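Local coordinates for protein NANS (YJHS), A 9-O-acetyl N-acetylneuraminic acid esterase (Escherichia coli O157:H7 EDL933, PDB 3PT5) that probably hydrolyses the 9-O-acetyl group of 9-O-acetyl-N-acetylneuraminate, as an SGNH-family esterase that lets the bacterium grow on this host sialic acid, at residues A[24-29]-A[105-110]; A[46-51]-A[75-80]; A[79-82]-A[86-89]; A[125-130]-A[172-177]; A[291-296]-A[314-319]. All blocks are in the same frame, centred on the assembly; numbering follows the deposited sequence.

Interaction 1 (A[24-29]-A[105-110]); sequences LTVAGQ and GQALHI
Leu24 and Ile110 make the tight half of this contact: CD2 of Leu24 meets CG2 of Ile110 at 3.8 Å, methyl against methyl, the two side chains crossing at about a right angle. Leu24 carries its CG opposite the backbone N (chi1 -172°), which extends the isobutyl group away from the strand to the helix. On Ile110 the touching branch is CG2, not the longer CG1-CD1 arm. The second pair is looser. CG2 of Val26 and CB of Ala107 are 4.4 Å apart; their backbones come within 7.2 Å, Val26 CA to Ala107 CA. Neither end opens to solvent, since all four residues are buried, the looser end included. No hydrogen bond crosses, and Ala107 and Ile110, three positions apart, present one helical ridge to alternate residues of the strand. The polar groups nearby are served elsewhere: Gln106 OE1 bonds to Arg318 and Gln106 NE2 to Asn31 O. In SGNH hydrolases the loop after this first strand bears the nucleophilic serine, so the Gly28-Gln29 end probably approaches the active site. Strand 20-28 lies between strands 122-130 and 182-189 in the parallel part of the main sheet; helix 107-114 covers the face bearing Leu24 and Val26, and helix 315-335 packs against Ile110 through Ser323 and Val327.

Interaction 2 (A[46-51]-A[75-80]); sequences DAPHPR and PLTHCP
Asp46 has its CG opposite the carbonyl carbon (chi1 -52°), whereas His78 holds its CG in the crowded position between backbone N and carbonyl carbon (chi1 64°). The backbones bring Asp46 CB to 3.9 Å from His78 CB, and from there these torsions turn the carboxylate and imidazole so that the side chains cross at about a right angle, their planes inclined by only 28°. Asp46 and His78 touch through carbon, and their polar ends have other partners. Asp46 OD1 is hydrogen-bonded to His109 NE2, while Asp46 OD2 forms a salt bridge with Arg319 and accepts from Leu41 N. His78 NE2 is bonded to Tyr101 O. Two waters bridge the segments, one to a side chain and one between backbones. The first donates to Asp46 O at 2.6 Å and is hydrogen-bonded, in the ring plane, to His78 ND1 at 2.8 Å. The second accepts from His49 N at 2.8 Å and donates to Leu76 O at 2.6 Å. Between these bridges Pro48 leans on the other segment, its CB 3.8 Å from Leu76 O and its CG 4.3 Å from Thr77 CG2. Farther on, His49 ND1 accepts from Arg51 N in its ring plane, fixing the turn of that ring. The two segments run alongside each other antiparallel beyond strands 52-55 and 73-75, as irregular chain bridged by waters, at the edge of the mixed sheet of this SGNH-hydrolase fold.

Interaction 3 (A[79-82]-A[86-89]); sequences CPHD and MQSY
The striking feature is a side chain that behaves like a backbone partner: Gln87 NE2 donates to Cys79 O at 3.0 Å, with an N-H...O angle of 170° and the donor almost in line with the carbonyl (C=O...N 169°). The acceptor also lies near the Gln87 amide plane, so the bond is straight at both ends. Gln87 reaches it with an extended chain beyond CG, and a second bond from NE2 to Thr61 O helps fix the rotation of the amide. Cys79 SG lies against the Met86-Gln87 junction. Opposite the backbone N (chi1 -166°), it is 3.6 Å from Met86 C, 3.7 Å from Gln87 CG and 3.8 Å from Met86 CB. His81 comes up beside the amide, its CE1 3.7 Å from Gln87 NE2, ring and amide planes nearly perpendicular; it also stacks on Phe58 and bonds through NE2 to His60 O. A water completes the link by donating to Pro80 O at 2.9 Å and accepting from Met86 N at 2.9 Å. Both segments are tightly curved: His81 is the centre of an inverse gamma turn, and Met86 to Tyr89 form a type I beta turn closed by Tyr89 N to Met86 O. This part of the long connection between strand 73-75 and helix 107-114 rests against strand 122-130 near Pro128, on which Pro80 and Asp82 pack, and Asp82 OD1 accepts from Cys130 N.

Interaction 4 (A[125-130]-A[172-177]); sequences LIVPCC and RAALVK
Ala174 presents its single methyl to two strand side chains at once, lying 3.6 Å (CB) from Val127 CG2 and 3.8 Å from Leu125 CD2. The two strand residues share the same first torsion and differ in the branch that touches. Leu125 is extended from the strand, with CG trans to its backbone N (chi1 179°) and chi2 at 58°, which carries CD2, not CD1, to the alanine. Val127 puts CG1 trans to its own N (chi1 -176°), leaving CG2 beside that N and opposite the carbonyl carbon; this second branch is the one that meets the helix. Ile126, the residue between, points to the other face of the sheet, where it touches Leu76, Leu24 and Val26. Leu125 and Val127 thus act as a pair of alternate strand positions straddling one helical methyl. The closeness of the layers follows from the size of that group, with Val127 CA and Ala174 CA only 7.3 Å apart. Around it, Val127 also packs on Arg170 of helix 162-176 and Ala174 on Leu55 of strand 52-55, while the backbone of strand 122-130 is bonded to strands 20-28 and 52-55. The backbone Ala174 O has its partner in Asn181 ND2. Nothing polar crosses between the segments. All three touching residues are buried and aliphatic, so this part of the helix is seated on the sheet by shape and exclusion of water, without hydrogen bonds.

Interaction 5 (A[291-296]-A[314-319]); sequences TGYYGS and SSAARR
The first turn of helix 315-335 receives Tyr293 from a preceding loop: the Tyr293 hydroxyl sits 3.5 Å from Ser315 CB and 3.7 Å from Ala316 N. Its ring, trans to the backbone N (chi1 -177°), reaches the helix. There Arg319, one turn beyond Ser315, meets the ring. Arg319 NH1 lies 3.2 Å from Tyr293 CE1, which is near the guanidinium plane at its edge, while the two planes stand nearly perpendicular (89°). The helix start is a regular N-cap, Ser314 OG accepting from Ala317 N at 2.9 Å. On the loop side, Gly292 and Tyr293 together face Asp288 in a G1 beta bulge, the glycine having a positive phi (85°). Polar ends are bonded outside the pair: Tyr293 OH to Asp285 OD1, Ser315 OG to Gly38 O, and Arg319 NH2 both to Asp46 in a salt bridge and to Leu39 O. The two bonds of Arg319 NH2 help to hold the guanidinium beside the ring, and Asp285 also takes Ser296 N through its other carboxylate oxygen, fastening two points of the 291-296 loop.

How the interactions relate
From the N terminus, interaction 1 closes the longest loop of the five, strand 20-28 to helix 107-114. Within it lie interaction 2, between the loop before strand 52-55 and the loop after edge strand 73-75, and interaction 3, which begins on the Cys79-Pro80 piece where interaction 2 ends. Interaction 4 follows in series, closing strand 122-130 onto helix 162-176. Interaction 5 closes last, near the start of helix 315-335. Strands 20-28 and 122-130 are sheet neighbours, so interactions 1 and 4 show helices on its two faces. Asp46 ties interaction 2 to interactions 1 and 5, Asp82 ties 3 to 4, whereas 4 and 5 lie on opposite sides of the chain's centre, their centres about 27 Å apart.

Interaction 1 (A[24-29]-A[105-110])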
# COMPACT_ATOMS: atom_id res chain seq x y z
N LEU A 24 -0.69 -10.97 1.37
CA LEU A 24 -0.04 -10.00 0.49
C LEU A 24 0.43 -8.84 1.36
O LEU A 24 -0.35 -8.28 2.09
CB LEU A 24 -1.03 -9.52 -0.58
CG LEU A 24 -0.54 -8.63 -1.72
CD1 LEU A 24 0.32 -9.46 -2.72
CD2 LEU A 24 -1.73 -7.99 -2.41
N THR A 25 1.73 -8.54 1.30
CA THR A 25 2.29 -7.39 2.02
C THR A 25 2.22 -6.16 1.12
O THR A 25 2.46 -6.26 -0.05
CB THR A 25 3.74 -7.67 2.43
OG1 THR A 25 3.73 -8.73 3.39
CG2 THR A 25 4.39 -6.44 3.08
N VAL A 26 1.89 -5.01 1.70
CA VAL A 26 1.77 -3.76 0.95
C VAL A 26 2.69 -2.79 1.65
O VAL A 26 2.57 -2.61 2.86
CB VAL A 26 0.31 -3.24 0.90
CG1 VAL A 26 0.24 -1.95 0.09
CG2 VAL A 26 -0.57 -4.30 0.25
N ALA A 27 3.64 -2.21 0.91
CA ALA A 27 4.65 -1.38 1.57
C ALA A 27 5.13 -0.26 0.65
O ALA A 27 4.88 -0.26 -0.58
CB ALA A 27 5.82 -2.26 2.01
N GLY A 28 5.82 0.72 1.25
CA GLY A 28 6.34 1.84 0.53
C GLY A 28 5.97 3.17 1.13
O GLY A 28 5.83 3.27 2.35
N GLN A 29 5.76 4.17 0.26
CA GLN A 29 5.39 5.50 0.73
C GLN A 29 3.96 5.88 0.34
O GLN A 29 3.14 4.98 0.18
CB GLN A 29 6.48 6.55 0.43
CG GLN A 29 6.76 6.87 -1.02
CD GLN A 29 8.07 7.64 -1.14
OE1 GLN A 29 9.06 7.10 -1.60
NE2 GLN A 29 8.10 8.87 -0.64
N GLY A 105 -7.16 4.08 0.13
CA GLY A 105 -6.02 3.32 -0.38
C GLY A 105 -6.50 2.11 -1.17
O GLY A 105 -7.59 1.60 -0.89
N GLN A 106 -5.66 1.62 -2.09
CA GLN A 106 -6.02 0.52 -2.99
C GLN A 106 -5.91 -0.88 -2.41
O GLN A 106 -6.26 -1.82 -3.11
CB GLN A 106 -5.17 0.55 -4.28
CG GLN A 106 -3.65 0.37 -4.05
CD GLN A 106 -2.90 1.70 -3.89
OE1 GLN A 106 -3.50 2.71 -3.49
NE2 GLN A 106 -1.60 1.72 -4.20
N ALA A 107 -5.38 -1.07 -1.18
CA ALA A 107 -5.15 -2.46 -0.70
C ALA A 107 -6.49 -3.23 -0.70
O ALA A 107 -6.55 -4.40 -1.10
CB ALA A 107 -4.56 -2.45 0.70
N LEU A 108 -7.56 -2.56 -0.27
CA LEU A 108 -8.87 -3.21 -0.20
C LEU A 108 -9.33 -3.71 -1.58
O LEU A 108 -9.88 -4.80 -1.71
CB LEU A 108 -9.92 -2.28 0.40
CG LEU A 108 -11.38 -2.77 0.38
CD1 LEU A 108 -11.51 -4.08 1.19
CD2 LEU A 108 -12.29 -1.70 0.97
N HIS A 109 -9.09 -2.89 -2.60
CA HIS A 109 -9.56 -3.16 -3.96
C HIS A 109 -8.74 -4.22 -4.65
O HIS A 109 -9.30 -5.02 -5.41
CB HIS A 109 -9.56 -1.85 -4.73
CG HIS A 109 -10.23 -0.77 -3.97
ND1 HIS A 109 -9.54 0.15 -3.22
CD2 HIS A 109 -11.55 -0.55 -3.71
CE1 HIS A 109 -10.40 0.93 -2.59
NE2 HIS A 109 -11.62 0.53 -2.87
N ILE A 110 -7.45 -4.26 -4.33
CA ILE A 110 -6.60 -5.39 -4.76
C ILE A 110 -7.15 -6.69 -4.18
O ILE A 110 -7.47 -7.62 -4.93
CB ILE A 110 -5.13 -5.17 -4.40
CG1 ILE A 110 -4.63 -3.99 -5.23
CG2 ILE A 110 -4.31 -6.44 -4.67
CD1 ILE A 110 -3.27 -3.42 -4.76

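Interaction 2 (A[46-51]-A[75-80])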
# COMPACT_ATOMS: atom_id res chain seq x y z
N ASP A 46 -15.91 0.53 -1.82
CA ASP A 46 -15.07 0.41 -0.61
C ASP A 46 -15.67 -0.43 0.51
O ASP A 46 -15.26 -0.30 1.65
CB ASP A 46 -14.65 1.77 -0.02
CG ASP A 46 -14.03 2.69 -1.05
OD1 ASP A 46 -13.49 2.21 -2.08
OD2 ASP A 46 -14.09 3.91 -0.84
N ALA A 47 -16.62 -1.31 0.18
CA ALA A 47 -17.23 -2.16 1.19
C ALA A 47 -16.22 -3.18 1.72
O ALA A 47 -15.58 -3.90 0.94
CB ALA A 47 -18.44 -2.90 0.58
N PRO A 48 -16.09 -3.29 3.05
CA PRO A 48 -15.27 -4.36 3.62
C PRO A 48 -15.94 -5.70 3.32
O PRO A 48 -17.12 -5.72 3.00
CB PRO A 48 -15.35 -4.07 5.12
CG PRO A 48 -15.71 -2.58 5.20
CD PRO A 48 -16.67 -2.42 4.09
N HIS A 49 -15.19 -6.80 3.40
CA HIS A 49 -15.75 -8.14 3.15
C HIS A 49 -15.28 -9.04 4.26
O HIS A 49 -14.15 -8.91 4.71
CB HIS A 49 -15.27 -8.67 1.80
CG HIS A 49 -15.89 -9.98 1.42
ND1 HIS A 49 -15.54 -11.16 2.04
CD2 HIS A 49 -16.83 -10.29 0.51
CE1 HIS A 49 -16.25 -12.15 1.52
NE2 HIS A 49 -17.05 -11.64 0.60
N PRO A 50 -16.16 -9.95 4.75
CA PRO A 50 -15.74 -10.79 5.87
C PRO A 50 -14.53 -11.70 5.64
O PRO A 50 -13.95 -12.19 6.60
CB PRO A 50 -16.98 -11.66 6.16
CG PRO A 50 -18.11 -10.94 5.58
CD PRO A 50 -17.58 -10.16 4.40
N ARG A 51 -14.19 -11.95 4.37
CA ARG A 51 -13.06 -12.81 4.06
C ARG A 51 -11.76 -12.02 3.84
O ARG A 51 -10.72 -12.63 3.57
CB ARG A 51 -13.37 -13.71 2.87
CG ARG A 51 -14.38 -14.82 3.20
CD ARG A 51 -14.84 -15.43 1.88
NE ARG A 51 -13.78 -16.16 1.21
CZ ARG A 51 -13.78 -16.44 -0.10
NH1 ARG A 51 -14.79 -16.02 -0.87
NH2 ARG A 51 -12.78 -17.12 -0.65
N PRO A 75 -10.86 -6.57 10.09
CA PRO A 75 -11.32 -6.27 8.73
C PRO A 75 -10.41 -5.28 8.00
O PRO A 75 -9.91 -4.32 8.59
CB PRO A 75 -12.69 -5.65 8.93
CG PRO A 75 -13.17 -6.20 10.28
CD PRO A 75 -11.89 -6.27 11.11
N LEU A 76 -10.19 -5.54 6.71
CA LEU A 76 -9.48 -4.56 5.88
C LEU A 76 -10.48 -3.57 5.36
O LEU A 76 -11.56 -3.95 4.91
CB LEU A 76 -8.76 -5.24 4.73
CG LEU A 76 -8.16 -4.32 3.67
CD1 LEU A 76 -7.06 -3.45 4.20
CD2 LEU A 76 -7.65 -5.20 2.51
N THR A 77 -10.14 -2.28 5.42
CA THR A 77 -11.07 -1.25 4.95
C THR A 77 -10.36 -0.34 3.96
O THR A 77 -9.22 -0.61 3.57
CB THR A 77 -11.71 -0.41 6.11
OG1 THR A 77 -10.76 0.52 6.66
CG2 THR A 77 -12.19 -1.34 7.24
N HIS A 78 -11.04 0.72 3.55
CA HIS A 78 -10.44 1.66 2.58
C HIS A 78 -9.25 2.45 3.11
O HIS A 78 -8.47 3.00 2.33
CB HIS A 78 -11.51 2.62 2.08
CG HIS A 78 -12.07 3.49 3.16
ND1 HIS A 78 -13.14 3.09 3.94
CD2 HIS A 78 -11.70 4.71 3.62
CE1 HIS A 78 -13.40 4.04 4.82
NE2 HIS A 78 -12.54 5.02 4.66
N CYS A 79 -9.09 2.49 4.44
CA CYS A 79 -8.00 3.26 5.05
C CYS A 79 -7.22 2.38 6.01
O CYS A 79 -7.56 2.33 7.20
CB CYS A 79 -8.57 4.50 5.74
SG CYS A 79 -7.29 5.70 6.16
N PRO A 80 -6.23 1.61 5.50
CA PRO A 80 -5.61 0.55 6.28
C PRO A 80 -4.67 0.99 7.41
O PRO A 80 -4.35 2.17 7.58
CB PRO A 80 -4.78 -0.22 5.22
CG PRO A 80 -5.42 0.10 3.91
CD PRO A 80 -5.82 1.55 4.09
O HOH W 1 -14.39 0.56 4.00
O HOH W 2 -12.55 -6.32 4.26

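Interaction 3 (A[79-82]-A[86-89])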
# COMPACT_ATOMS: atom_id res chain seq x y z
N CYS A 79 -9.09 2.49 4.44
CA CYS A 79 -8.00 3.26 5.05
C CYS A 79 -7.22 2.38 6.01
O CYS A 79 -7.56 2.33 7.20
CB CYS A 79 -8.57 4.50 5.74
SG CYS A 79 -7.29 5.70 6.16
N PRO A 80 -6.23 1.61 5.50
CA PRO A 80 -5.61 0.55 6.28
C PRO A 80 -4.67 0.99 7.41
O PRO A 80 -4.35 2.17 7.58
CB PRO A 80 -4.78 -0.22 5.22
CG PRO A 80 -5.42 0.10 3.91
CD PRO A 80 -5.82 1.55 4.09
N HIS A 81 -4.19 -0.01 8.14
CA HIS A 81 -3.34 0.13 9.29
C HIS A 81 -1.86 0.26 8.95
O HIS A 81 -1.01 -0.45 9.46
CB HIS A 81 -3.61 -1.03 10.24
CG HIS A 81 -4.79 -0.81 11.14
ND1 HIS A 81 -6.02 -0.37 10.69
CD2 HIS A 81 -4.92 -0.97 12.48
CE1 HIS A 81 -6.85 -0.27 11.71
NE2 HIS A 81 -6.21 -0.64 12.81
N ASP A 82 -1.57 1.18 8.05
CA ASP A 82 -0.17 1.47 7.72
C ASP A 82 0.52 2.19 8.87
O ASP A 82 -0.14 2.57 9.85
CB ASP A 82 -0.14 2.26 6.41
CG ASP A 82 -0.52 1.37 5.18
OD1 ASP A 82 0.26 0.44 4.88
OD2 ASP A 82 -1.57 1.60 4.52
N MET A 86 -3.94 7.50 8.54
CA MET A 86 -4.66 8.50 7.75
C MET A 86 -6.16 8.55 8.07
O MET A 86 -6.91 9.27 7.41
CB MET A 86 -4.49 8.21 6.24
CG MET A 86 -3.04 8.14 5.73
SD MET A 86 -2.09 9.64 6.03
CE MET A 86 -2.80 10.68 4.75
N GLN A 87 -6.60 7.80 9.08
CA GLN A 87 -8.02 7.55 9.28
C GLN A 87 -8.82 8.75 9.72
O GLN A 87 -10.04 8.75 9.60
CB GLN A 87 -8.24 6.37 10.23
CG GLN A 87 -7.61 5.05 9.78
CD GLN A 87 -8.06 3.95 10.66
OE1 GLN A 87 -8.20 4.15 11.88
NE2 GLN A 87 -8.25 2.76 10.09
N SER A 88 -8.14 9.79 10.21
CA SER A 88 -8.77 11.06 10.58
C SER A 88 -8.69 12.17 9.52
O SER A 88 -9.19 13.28 9.73
CB SER A 88 -8.25 11.56 11.94
OG SER A 88 -8.58 10.64 12.98
N TYR A 89 -8.11 11.88 8.35
CA TYR A 89 -8.10 12.85 7.28
C TYR A 89 -9.43 12.81 6.53
O TYR A 89 -9.46 12.46 5.35
CB TYR A 89 -6.96 12.56 6.31
CG TYR A 89 -5.61 12.99 6.80
CD1 TYR A 89 -4.88 12.19 7.68
CD2 TYR A 89 -5.05 14.18 6.37
CE1 TYR A 89 -3.60 12.56 8.11
CE2 TYR A 89 -3.77 14.56 6.78
CZ TYR A 89 -3.07 13.76 7.68
OH TYR A 89 -1.80 14.13 8.11
O HOH W 3 -3.43 4.88 7.37

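Interaction 4 (A[125-130]-A[172-177])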
# COMPACT_ATOMS: atom_id res chain seq x y z
N LEU A 125 -5.31 -11.80 3.40
CA LEU A 125 -4.75 -11.11 4.57
C LEU A 125 -3.72 -10.14 4.08
O LEU A 125 -2.66 -10.52 3.60
CB LEU A 125 -4.10 -12.08 5.57
CG LEU A 125 -3.46 -11.45 6.82
CD1 LEU A 125 -4.46 -10.63 7.62
CD2 LEU A 125 -2.79 -12.52 7.69
N ILE A 126 -4.04 -8.84 4.17
CA ILE A 126 -3.09 -7.80 3.76
C ILE A 126 -2.22 -7.41 4.97
O ILE A 126 -2.72 -7.33 6.09
CB ILE A 126 -3.87 -6.55 3.25
CG1 ILE A 126 -4.67 -6.90 1.97
CG2 ILE A 126 -2.97 -5.34 3.04
CD1 ILE A 126 -3.95 -7.66 0.89
N VAL A 127 -0.93 -7.20 4.71
CA VAL A 127 0.03 -6.76 5.72
C VAL A 127 0.48 -5.31 5.36
O VAL A 127 1.39 -5.12 4.58
CB VAL A 127 1.25 -7.74 5.84
CG1 VAL A 127 2.20 -7.31 6.97
CG2 VAL A 127 0.77 -9.19 6.06
N PRO A 128 -0.21 -4.29 5.94
CA PRO A 128 0.07 -2.91 5.55
C PRO A 128 1.27 -2.36 6.31
O PRO A 128 1.25 -2.27 7.55
CB PRO A 128 -1.26 -2.17 5.85
CG PRO A 128 -1.95 -3.02 6.84
CD PRO A 128 -1.37 -4.40 6.84
N CYS A 129 2.30 -2.00 5.53
CA CYS A 129 3.56 -1.47 6.06
C CYS A 129 4.05 -0.23 5.32
O CYS A 129 5.22 -0.17 4.97
CB CYS A 129 4.65 -2.56 6.04
SG CYS A 129 4.19 -4.07 6.90
N CYS A 130 3.15 0.72 5.08
CA CYS A 130 3.51 1.93 4.33
C CYS A 130 3.68 3.12 5.24
O CYS A 130 3.10 3.19 6.33
CB CYS A 130 2.43 2.26 3.31
SG CYS A 130 1.96 0.90 2.24
N ARG A 172 6.27 -11.94 8.66
CA ARG A 172 6.52 -13.21 9.35
C ARG A 172 5.33 -13.55 10.23
O ARG A 172 4.89 -14.69 10.23
CB ARG A 172 7.74 -13.10 10.25
CG ARG A 172 9.04 -13.30 9.57
CD ARG A 172 10.14 -13.05 10.61
NE ARG A 172 11.45 -13.47 10.13
CZ ARG A 172 12.60 -12.92 10.51
NH1 ARG A 172 12.63 -11.92 11.39
NH2 ARG A 172 13.75 -13.40 10.02
N ALA A 173 4.80 -12.56 10.95
CA ALA A 173 3.68 -12.75 11.88
C ALA A 173 2.48 -13.28 11.13
O ALA A 173 1.73 -14.12 11.63
CB ALA A 173 3.32 -11.45 12.61
N ALA A 174 2.28 -12.76 9.92
CA ALA A 174 1.14 -13.17 9.11
C ALA A 174 1.25 -14.64 8.71
O ALA A 174 0.24 -15.36 8.68
CB ALA A 174 1.01 -12.28 7.88
N LEU A 175 2.47 -15.07 8.40
CA LEU A 175 2.72 -16.47 7.99
C LEU A 175 2.69 -17.43 9.18
O LEU A 175 2.12 -18.52 9.10
CB LEU A 175 4.02 -16.58 7.19
CG LEU A 175 4.03 -15.75 5.88
CD1 LEU A 175 5.39 -15.80 5.18
CD2 LEU A 175 2.91 -16.17 4.93
N VAL A 176 3.28 -17.00 10.30
CA VAL A 176 3.29 -17.76 11.56
C VAL A 176 1.91 -18.02 12.17
O VAL A 176 1.70 -19.04 12.84
CB VAL A 176 4.20 -17.04 12.60
CG1 VAL A 176 3.92 -17.52 14.03
CG2 VAL A 176 5.64 -17.19 12.22
N LYS A 177 0.98 -17.10 11.95
CA LYS A 177 -0.40 -17.21 12.44
C LYS A 177 -1.08 -18.53 12.09
O LYS A 177 -1.86 -19.03 12.89
CB LYS A 177 -1.27 -16.06 11.93
CG LYS A 177 -1.12 -14.76 12.74
CD LYS A 177 -2.41 -13.97 12.72
CE LYS A 177 -2.20 -12.58 13.29
NZ LYS A 177 -2.10 -12.51 14.77

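Interaction 5 (A[291-296]-A[314-319])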
# COMPACT_ATOMS: atom_id res chain seq x y z
N THR A 291 -23.67 8.10 -7.56
CA THR A 291 -23.18 7.13 -6.58
C THR A 291 -22.80 7.80 -5.26
O THR A 291 -22.47 7.13 -4.28
CB THR A 291 -21.92 6.37 -7.07
OG1 THR A 291 -20.86 7.32 -7.29
CG2 THR A 291 -22.19 5.63 -8.37
N GLY A 292 -22.83 9.13 -5.23
CA GLY A 292 -22.52 9.86 -4.01
C GLY A 292 -21.03 10.09 -3.86
O GLY A 292 -20.56 10.46 -2.76
N TYR A 293 -20.29 9.90 -4.95
CA TYR A 293 -18.83 10.17 -4.94
C TYR A 293 -18.55 11.66 -5.17
O TYR A 293 -18.83 12.19 -6.23
CB TYR A 293 -18.11 9.35 -5.99
CG TYR A 293 -16.61 9.57 -5.93
CD1 TYR A 293 -15.88 9.18 -4.82
CD2 TYR A 293 -15.94 10.17 -6.98
CE1 TYR A 293 -14.50 9.39 -4.76
CE2 TYR A 293 -14.59 10.37 -6.96
CZ TYR A 293 -13.85 9.98 -5.84
OH TYR A 293 -12.48 10.22 -5.81
N TYR A 294 -17.97 12.30 -4.16
CA TYR A 294 -17.46 13.66 -4.25
C TYR A 294 -15.93 13.57 -4.15
O TYR A 294 -15.40 12.92 -3.23
CB TYR A 294 -18.07 14.55 -3.15
CG TYR A 294 -19.58 14.70 -3.30
CD1 TYR A 294 -20.13 15.60 -4.23
CD2 TYR A 294 -20.45 13.92 -2.55
CE1 TYR A 294 -21.49 15.73 -4.39
CE2 TYR A 294 -21.85 14.04 -2.72
CZ TYR A 294 -22.35 14.94 -3.64
OH TYR A 294 -23.75 15.02 -3.78
N GLY A 295 -15.27 14.12 -5.15
CA GLY A 295 -13.82 13.98 -5.33
C GLY A 295 -13.06 15.01 -4.54
O GLY A 295 -13.61 15.72 -3.69
N SER A 296 -11.79 15.10 -4.86
CA SER A 296 -10.83 15.92 -4.10
C SER A 296 -11.04 17.42 -4.19
O SER A 296 -10.48 18.17 -3.37
CB SER A 296 -9.43 15.58 -4.56
OG SER A 296 -9.29 15.98 -5.92
N SER A 314 -5.63 9.37 -7.15
CA SER A 314 -6.98 9.64 -6.62
C SER A 314 -7.60 8.39 -6.02
O SER A 314 -7.18 7.26 -6.29
CB SER A 314 -7.90 10.17 -7.74
OG SER A 314 -8.12 9.14 -8.76
N SER A 315 -8.66 8.60 -5.24
CA SER A 315 -9.43 7.47 -4.73
C SER A 315 -10.00 6.62 -5.87
O SER A 315 -9.95 5.39 -5.82
CB SER A 315 -10.58 7.99 -3.86
OG SER A 315 -10.05 8.78 -2.80
N ALA A 316 -10.51 7.30 -6.90
CA ALA A 316 -11.06 6.65 -8.10
C ALA A 316 -10.00 5.80 -8.80
O ALA A 316 -10.29 4.69 -9.19
CB ALA A 316 -11.59 7.72 -9.04
N ALA A 317 -8.79 6.34 -8.99
CA ALA A 317 -7.72 5.55 -9.64
C ALA A 317 -7.36 4.32 -8.84
O ALA A 317 -7.03 3.26 -9.38
CB ALA A 317 -6.48 6.39 -9.85
N ARG A 318 -7.40 4.46 -7.52
CA ARG A 318 -7.00 3.35 -6.67
C ARG A 318 -8.04 2.22 -6.74
O ARG A 318 -7.67 1.07 -6.88
CB ARG A 318 -6.82 3.86 -5.25
CG ARG A 318 -5.59 4.76 -5.18
CD ARG A 318 -5.48 5.42 -3.83
NE ARG A 318 -4.60 6.60 -3.84
CZ ARG A 318 -3.30 6.58 -3.67
NH1 ARG A 318 -2.68 5.41 -3.50
NH2 ARG A 318 -2.60 7.74 -3.69
N ARG A 319 -9.32 2.58 -6.73
CA ARG A 319 -10.43 1.62 -6.96
C ARG A 319 -10.45 1.00 -8.33
O ARG A 319 -11.02 -0.09 -8.51
CB ARG A 319 -11.79 2.31 -6.79
CG ARG A 319 -12.11 2.70 -5.40
CD ARG A 319 -13.38 3.53 -5.40
NE ARG A 319 -13.51 4.20 -4.11
CZ ARG A 319 -13.74 5.49 -3.96
NH1 ARG A 319 -13.90 6.27 -5.03
NH2 ARG A 319 -13.83 5.97 -2.73